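PDB 1NY1: peptidoglycan-N-acetylmuramic acid deacetylase PdaA from Bacillus subtilis, which removes the acetyl group from N-acetylmuramic acid residues of peptidoglycan, a step toward the muramic delta-lactam of the spore cortex, and is required for germination. Local coordinates for residues D107-T112 with R143-E148; I45-D50 with H68-T73. All coordinates share one frame; numbering follows the deposited sequence.

Interaction 1. Residues D107-T112 with R143-E148; sequences DLTTKT and RGVFSE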
loop_
_atom_site.group_PDB
_atom_site.type_symbol
_atom_site.label_atom_id
_atom_site.label_comp_id
_atom_site.label_asym_id
_atom_site.label_seq_id
_atom_site.Cartn_x
_atom_site.Cartn_y
_atom_site.Cartn_z
ATOM N N ASP A 107 -10.207 12.731 -5.424
ATOM C CA ASP A 107 -11.283 11.791 -5.143
ATOM C C ASP A 107 -11.654 11.271 -6.527
ATOM O O ASP A 107 -12.286 11.982 -7.306
ATOM C CB ASP A 107 -12.479 12.523 -4.525
ATOM C CG ASP A 107 -13.607 11.586 -4.145
ATOM O OD1 ASP A 107 -13.936 10.676 -4.941
ATOM O OD2 ASP A 107 -14.185 11.770 -3.051
ATOM N N LEU A 108 -11.255 10.043 -6.840
ATOM C CA LEU A 108 -11.537 9.472 -8.150
ATOM C C LEU A 108 -13.008 9.398 -8.523
ATOM O O LEU A 108 -13.338 9.408 -9.704
ATOM C CB LEU A 108 -10.927 8.074 -8.257
ATOM C CG LEU A 108 -9.405 8.019 -8.136
ATOM C CD1 LEU A 108 -8.939 6.572 -8.195
ATOM C CD2 LEU A 108 -8.780 8.841 -9.249
ATOM N N THR A 109 -13.894 9.322 -7.534
ATOM C CA THR A 109 -15.317 9.222 -7.843
ATOM C C THR A 109 -15.854 10.507 -8.460
ATOM O O THR A 109 -16.984 10.541 -8.941
ATOM C CB THR A 109 -16.172 8.889 -6.594
ATOM O OG1 THR A 109 -16.294 10.051 -5.765
ATOM C CG2 THR A 109 -15.535 7.757 -5.796
ATOM N N THR A 110 -15.039 11.555 -8.459
ATOM C CA THR A 110 -15.449 12.838 -9.018
ATOM C C THR A 110 -14.793 13.110 -10.373
ATOM O O THR A 110 -14.994 14.174 -10.963
ATOM C CB THR A 110 -15.086 13.992 -8.062
ATOM O OG1 THR A 110 -13.661 14.125 -7.988
ATOM C CG2 THR A 110 -15.634 13.718 -6.665
ATOM N N LYS A 111 -14.010 12.149 -10.858
ATOM C CA LYS A 111 -13.311 12.284 -12.136
ATOM C C LYS A 111 -13.916 11.415 -13.236
ATOM O O LYS A 111 -14.402 10.313 -12.982
ATOM C CB LYS A 111 -11.834 11.903 -11.981
ATOM C CG LYS A 111 -11.051 12.735 -10.978
ATOM C CD LYS A 111 -11.002 14.206 -11.365
ATOM C CE LYS A 111 -10.261 15.018 -10.307
ATOM N NZ LYS A 111 -10.266 16.489 -10.581
ATOM N N THR A 112 -13.867 11.915 -14.465
ATOM C CA THR A 112 -14.386 11.179 -15.609
ATOM C C THR A 112 -13.360 10.123 -16.010
ATOM O O THR A 112 -12.227 10.136 -15.523
ATOM C CB THR A 112 -14.603 12.105 -16.808
ATOM O OG1 THR A 112 -13.334 12.583 -17.274
ATOM C CG2 THR A 112 -15.466 13.290 -16.408
ATOM N N ARG A 143 -7.063 8.437 -0.419
ATOM C CA ARG A 143 -7.845 8.492 0.815
ATOM C C ARG A 143 -8.769 7.285 0.993
ATOM O O ARG A 143 -9.717 7.318 1.783
ATOM C CB ARG A 143 -8.655 9.793 0.853
ATOM C CG ARG A 143 -8.946 10.317 2.253
ATOM C CD ARG A 143 -9.510 11.735 2.203
ATOM N NE ARG A 143 -9.801 12.283 3.529
ATOM C CZ ARG A 143 -8.883 12.554 4.454
ATOM N NH1 ARG A 143 -7.599 12.325 4.207
ATOM N NH2 ARG A 143 -9.251 13.065 5.622
ATOM N N GLY A 144 -8.480 6.214 0.260
ATOM C CA GLY A 144 -9.281 5.008 0.352
ATOM C C GLY A 144 -10.700 5.177 -0.156
ATOM O O GLY A 144 -11.568 4.356 0.135
ATOM N N VAL A 145 -10.942 6.238 -0.918
ATOM C CA VAL A 145 -12.278 6.479 -1.448
ATOM C C VAL A 145 -12.431 5.907 -2.850
ATOM O O VAL A 145 -11.629 6.186 -3.739
ATOM C CB VAL A 145 -12.608 7.986 -1.489
ATOM C CG1 VAL A 145 -13.979 8.198 -2.111
ATOM C CG2 VAL A 145 -12.573 8.558 -0.087
ATOM N N PHE A 146 -13.469 5.101 -3.040
ATOM C CA PHE A 146 -13.724 4.491 -4.337
ATOM C C PHE A 146 -15.224 4.264 -4.578
ATOM O O PHE A 146 -16.074 4.813 -3.871
ATOM C CB PHE A 146 -12.960 3.162 -4.449
ATOM C CG PHE A 146 -13.421 2.107 -3.478
ATOM C CD1 PHE A 146 -13.125 2.206 -2.120
ATOM C CD2 PHE A 146 -14.187 1.034 -3.919
ATOM C CE1 PHE A 146 -13.587 1.251 -1.218
ATOM C CE2 PHE A 146 -14.655 0.076 -3.026
ATOM C CZ PHE A 146 -14.355 0.186 -1.671
ATOM N N SER A 147 -15.538 3.454 -5.582
ATOM C CA SER A 147 -16.920 3.138 -5.929
ATOM C C SER A 147 -16.868 2.045 -6.980
ATOM O O SER A 147 -15.796 1.721 -7.485
ATOM C CB SER A 147 -17.624 4.366 -6.513
ATOM O OG SER A 147 -17.050 4.734 -7.764
ATOM N N GLU A 148 -18.012 1.467 -7.313
ATOM C CA GLU A 148 -18.015 0.426 -8.323
ATOM C C GLU A 148 -17.526 1.031 -9.639
ATOM O O GLU A 148 -16.785 0.394 -10.386
ATOM C CB GLU A 148 -19.417 -0.160 -8.470
ATOM C CG GLU A 148 -19.534 -1.211 -9.552
ATOM C CD GLU A 148 -20.655 -2.187 -9.283
ATOM O OE1 GLU A 148 -21.530 -1.866 -8.451
ATOM O OE2 GLU A 148 -20.661 -3.271 -9.905
HETATM O O HOH W 1 -10.278 8.209 -4.786
#

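Interaction 2. Residues I45-D50 with H68-T73; sequences IYLTFD and HRVTGT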
loop_
_atom_site.group_PDB
_atom_site.type_symbol
_atom_site.label_atom_id
_atom_site.label_comp_id
_atom_site.label_asym_id
_atom_site.label_seq_id
_atom_site.Cartn_x
_atom_site.Cartn_y
_atom_site.Cartn_z
ATOM N N ILE A 45 3.026 -11.791 5.689
ATOM C CA ILE A 45 2.622 -10.392 5.748
ATOM C C ILE A 45 3.180 -9.701 4.505
ATOM O O ILE A 45 4.290 -10.005 4.065
ATOM C CB ILE A 45 3.177 -9.707 7.016
ATOM C CG1 ILE A 45 2.435 -10.230 8.253
ATOM C CG2 ILE A 45 3.039 -8.189 6.907
ATOM C CD1 ILE A 45 3.105 -9.858 9.581
ATOM N N TYR A 46 2.394 -8.791 3.937
ATOM C CA TYR A 46 2.791 -8.040 2.745
ATOM C C TYR A 46 2.861 -6.574 3.155
ATOM O O TYR A 46 1.853 -5.994 3.555
ATOM C CB TYR A 46 1.744 -8.199 1.633
ATOM C CG TYR A 46 1.320 -9.631 1.397
ATOM C CD1 TYR A 46 1.972 -10.429 0.456
ATOM C CD2 TYR A 46 0.307 -10.208 2.165
ATOM C CE1 TYR A 46 1.626 -11.769 0.291
ATOM C CE2 TYR A 46 -0.045 -11.543 2.011
ATOM C CZ TYR A 46 0.616 -12.320 1.079
ATOM O OH TYR A 46 0.288 -13.648 0.952
ATOM N N LEU A 47 4.039 -5.974 3.065
ATOM C CA LEU A 47 4.183 -4.573 3.447
ATOM C C LEU A 47 3.916 -3.624 2.284
ATOM O O LEU A 47 4.435 -3.820 1.187
ATOM C CB LEU A 47 5.594 -4.313 3.991
ATOM C CG LEU A 47 5.992 -5.081 5.259
ATOM C CD1 LEU A 47 7.415 -4.713 5.661
ATOM C CD2 LEU A 47 5.021 -4.742 6.384
ATOM N N THR A 48 3.087 -2.611 2.522
ATOM C CA THR A 48 2.809 -1.600 1.506
ATOM C C THR A 48 2.903 -0.245 2.200
ATOM O O THR A 48 2.684 -0.131 3.415
ATOM C CB THR A 48 1.398 -1.734 0.852
ATOM O OG1 THR A 48 0.394 -1.238 1.746
ATOM C CG2 THR A 48 1.096 -3.184 0.496
ATOM N N PHE A 49 3.246 0.775 1.424
ATOM C CA PHE A 49 3.396 2.127 1.941
ATOM C C PHE A 49 2.675 3.130 1.041
ATOM O O PHE A 49 2.533 2.902 -0.154
ATOM C CB PHE A 49 4.882 2.514 1.994
ATOM C CG PHE A 49 5.743 1.570 2.794
ATOM C CD1 PHE A 49 6.141 0.343 2.271
ATOM C CD2 PHE A 49 6.173 1.927 4.070
ATOM C CE1 PHE A 49 6.963 -0.517 3.013
ATOM C CE2 PHE A 49 6.990 1.080 4.818
ATOM C CZ PHE A 49 7.384 -0.144 4.287
ATOM N N ASP A 50 2.199 4.223 1.632
ATOM C CA ASP A 50 1.553 5.296 0.879
ATOM C C ASP A 50 2.533 6.460 1.032
ATOM O O ASP A 50 2.907 6.814 2.152
ATOM C CB ASP A 50 0.191 5.673 1.488
ATOM C CG ASP A 50 -0.946 4.778 1.014
ATOM O OD1 ASP A 50 -0.683 3.774 0.317
ATOM O OD2 ASP A 50 -2.119 5.084 1.344
ATOM N N HIS A 68 16.619 -6.433 6.097
ATOM C CA HIS A 68 15.783 -7.613 6.309
ATOM C C HIS A 68 15.447 -8.327 5.004
ATOM O O HIS A 68 14.752 -9.340 5.008
ATOM C CB HIS A 68 14.477 -7.206 6.997
ATOM C CG HIS A 68 14.653 -6.755 8.411
ATOM N ND1 HIS A 68 14.985 -7.621 9.429
ATOM C CD2 HIS A 68 14.554 -5.528 8.975
ATOM C CE1 HIS A 68 15.084 -6.946 10.562
ATOM N NE2 HIS A 68 14.830 -5.674 10.312
ATOM N N ARG A 69 15.956 -7.789 3.901
ATOM C CA ARG A 69 15.717 -8.318 2.564
ATOM C C ARG A 69 14.224 -8.536 2.318
ATOM O O ARG A 69 13.793 -9.588 1.839
ATOM C CB ARG A 69 16.493 -9.621 2.329
ATOM C CG ARG A 69 16.819 -9.861 0.853
ATOM C CD ARG A 69 17.800 -11.011 0.659
ATOM N NE ARG A 69 18.134 -11.248 -0.747
ATOM C CZ ARG A 69 18.969 -10.501 -1.466
ATOM N NH1 ARG A 69 19.571 -9.452 -0.923
ATOM N NH2 ARG A 69 19.213 -10.818 -2.731
ATOM N N VAL A 70 13.443 -7.519 2.660
ATOM C CA VAL A 70 12.003 -7.548 2.475
ATOM C C VAL A 70 11.647 -6.593 1.343
ATOM O O VAL A 70 12.219 -5.511 1.235
ATOM C CB VAL A 70 11.270 -7.121 3.764
ATOM C CG1 VAL A 70 9.771 -7.008 3.504
ATOM C CG2 VAL A 70 11.535 -8.137 4.867
ATOM N N THR A 71 10.707 -7.002 0.498
ATOM C CA THR A 71 10.286 -6.182 -0.639
ATOM C C THR A 71 9.012 -5.412 -0.326
ATOM O O THR A 71 7.982 -6.006 -0.011
ATOM C CB THR A 71 10.039 -7.058 -1.884
ATOM O OG1 THR A 71 11.263 -7.701 -2.266
ATOM C CG2 THR A 71 9.537 -6.210 -3.047
ATOM N N GLY A 72 9.084 -4.089 -0.418
ATOM C CA GLY A 72 7.910 -3.281 -0.147
ATOM C C GLY A 72 7.248 -2.789 -1.419
ATOM O O GLY A 72 7.846 -2.814 -2.495
ATOM N N THR A 73 5.993 -2.368 -1.301
ATOM C CA THR A 73 5.260 -1.817 -2.431
ATOM C C THR A 73 4.904 -0.407 -1.979
ATOM O O THR A 73 4.226 -0.220 -0.964
ATOM C CB THR A 73 3.988 -2.641 -2.744
ATOM O OG1 THR A 73 4.361 -3.982 -3.097
ATOM C CG2 THR A 73 3.218 -2.024 -3.903
HETATM O O HOH W 2 6.470 -7.286 2.184
HETATM O O HOH W 3 5.341 -5.564 -0.837
#

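Interaction 1. Residues D107-T112 with R143-E148
The 3-10 turn at 108-110 rests against the short strand 145-146, with the CA atoms of Thr109 and Phe146 6.1 Å apart. Side chains of the loop meet side chains and backbone of the strand, and a water joins the two backbones. Val145 CG1, anti to the backbone N (chi1 177°), lies 3.7 Å from Asp107 OD2. The same methyl meets CG2 of Thr109. Thr109 CG2 sits 3.6 Å from Phe146 O and also touches Ser147 OG. That hydroxyl is engaged elsewhere, with Asn3 and with helix 148-156.

Asp107 OD1 accepts from Thr109 N at 2.9 Å, nearly along its C-O axis. Asp107 OD1 also accepts from Thr109 OG1 at 2.6 Å, from above the carboxylate plane. The bond to Thr109 N holds the loop backbone; the one to OG1 fixes the rotation about CA-CB, which keeps CG2 against the strand. With an alanine for Asp107, Thr109 N and OG1 would probably lose this acceptor, and the Thr109 side chain would be freer to turn its methyl off the strand. The water takes the N-H of Leu108 and lies 2.6 Å from Val145 O, to which it can donate. The side chain of Val145 is about 8 Å from that of the metal ligand His105. The Asp107 bond to Thr109 N is an Asx turn, opening a 3-10 turn just after the metal-binding histidines of this NodB-type deacetylase.

Interaction 2. Residues I45-D50 with H68-T73
Thr73 pairs with Leu47 and Phe49 through two backbone bonds. Phe49 N donates to Thr73 O at 2.8 Å. Thr73 N donates to Leu47 O at 3.3 Å, a longer bond. Between them, Thr48 CA makes a CA-H...O contact with Thr73 O at 3.2 Å. Thr48 and Thr73 form a parallel bridge, and their side chains share one face of the sheet.

Phe49 CG lies anti to its carbonyl carbon (chi1 -56°), which brings the ring edge alongside Thr73 O, in the ring plane. Phe49 CD1 is 3.8 Å from Thr73 O. Phe49 CE1 is 4.3 Å from Gly72 CA; a CB on Gly72 would be tight against this edge. Leu47 CD1 meets Val70 CG1 at 3.9 Å, the two side chains crossing at about a right angle.

Ahead of Thr73 the chains diverge, and two waters bridge the segments. One accepts from Leu47 N and donates to Thr71 O. The other donates to Leu47 O and Thr71 O and accepts from Thr73 OG1. Further out, Phe223 packs on Leu47 and Val70, and Phe74 stacks on Phe49. Thr48 OG1 bonds to Tyr196 O and Arg140. Arg140 also forms a salt bridge with Asp50, the proton acceptor by similarity. Strand 44-51, helix 58-67 and strand 73-76 make a beta-alpha-beta crossover, the repeating unit of the distorted beta/alpha barrel of the NodB family.

How the interactions relate
Interaction 2 is formed wholly by earlier parts of the chain than interaction 1. Their centres are 25 Å apart, on opposite sides of the centre of the chain, and their nearest atoms come to about 6 Å without touching. Interaction 2 lies deeper, about 8 Å from that centre against 17 Å for interaction 1. Interaction 2 carries a catalytic residue: segment 45-50 ends in Asp50, the proton acceptor by similarity, whose side chain touches the metal ligand His101. The Phe49 side chain is about 7 Å from that of His199, the proton donor by similarity. Interaction 1 lies further from the metal ligands, with about 10 Å between the side chains of Val145 and His101.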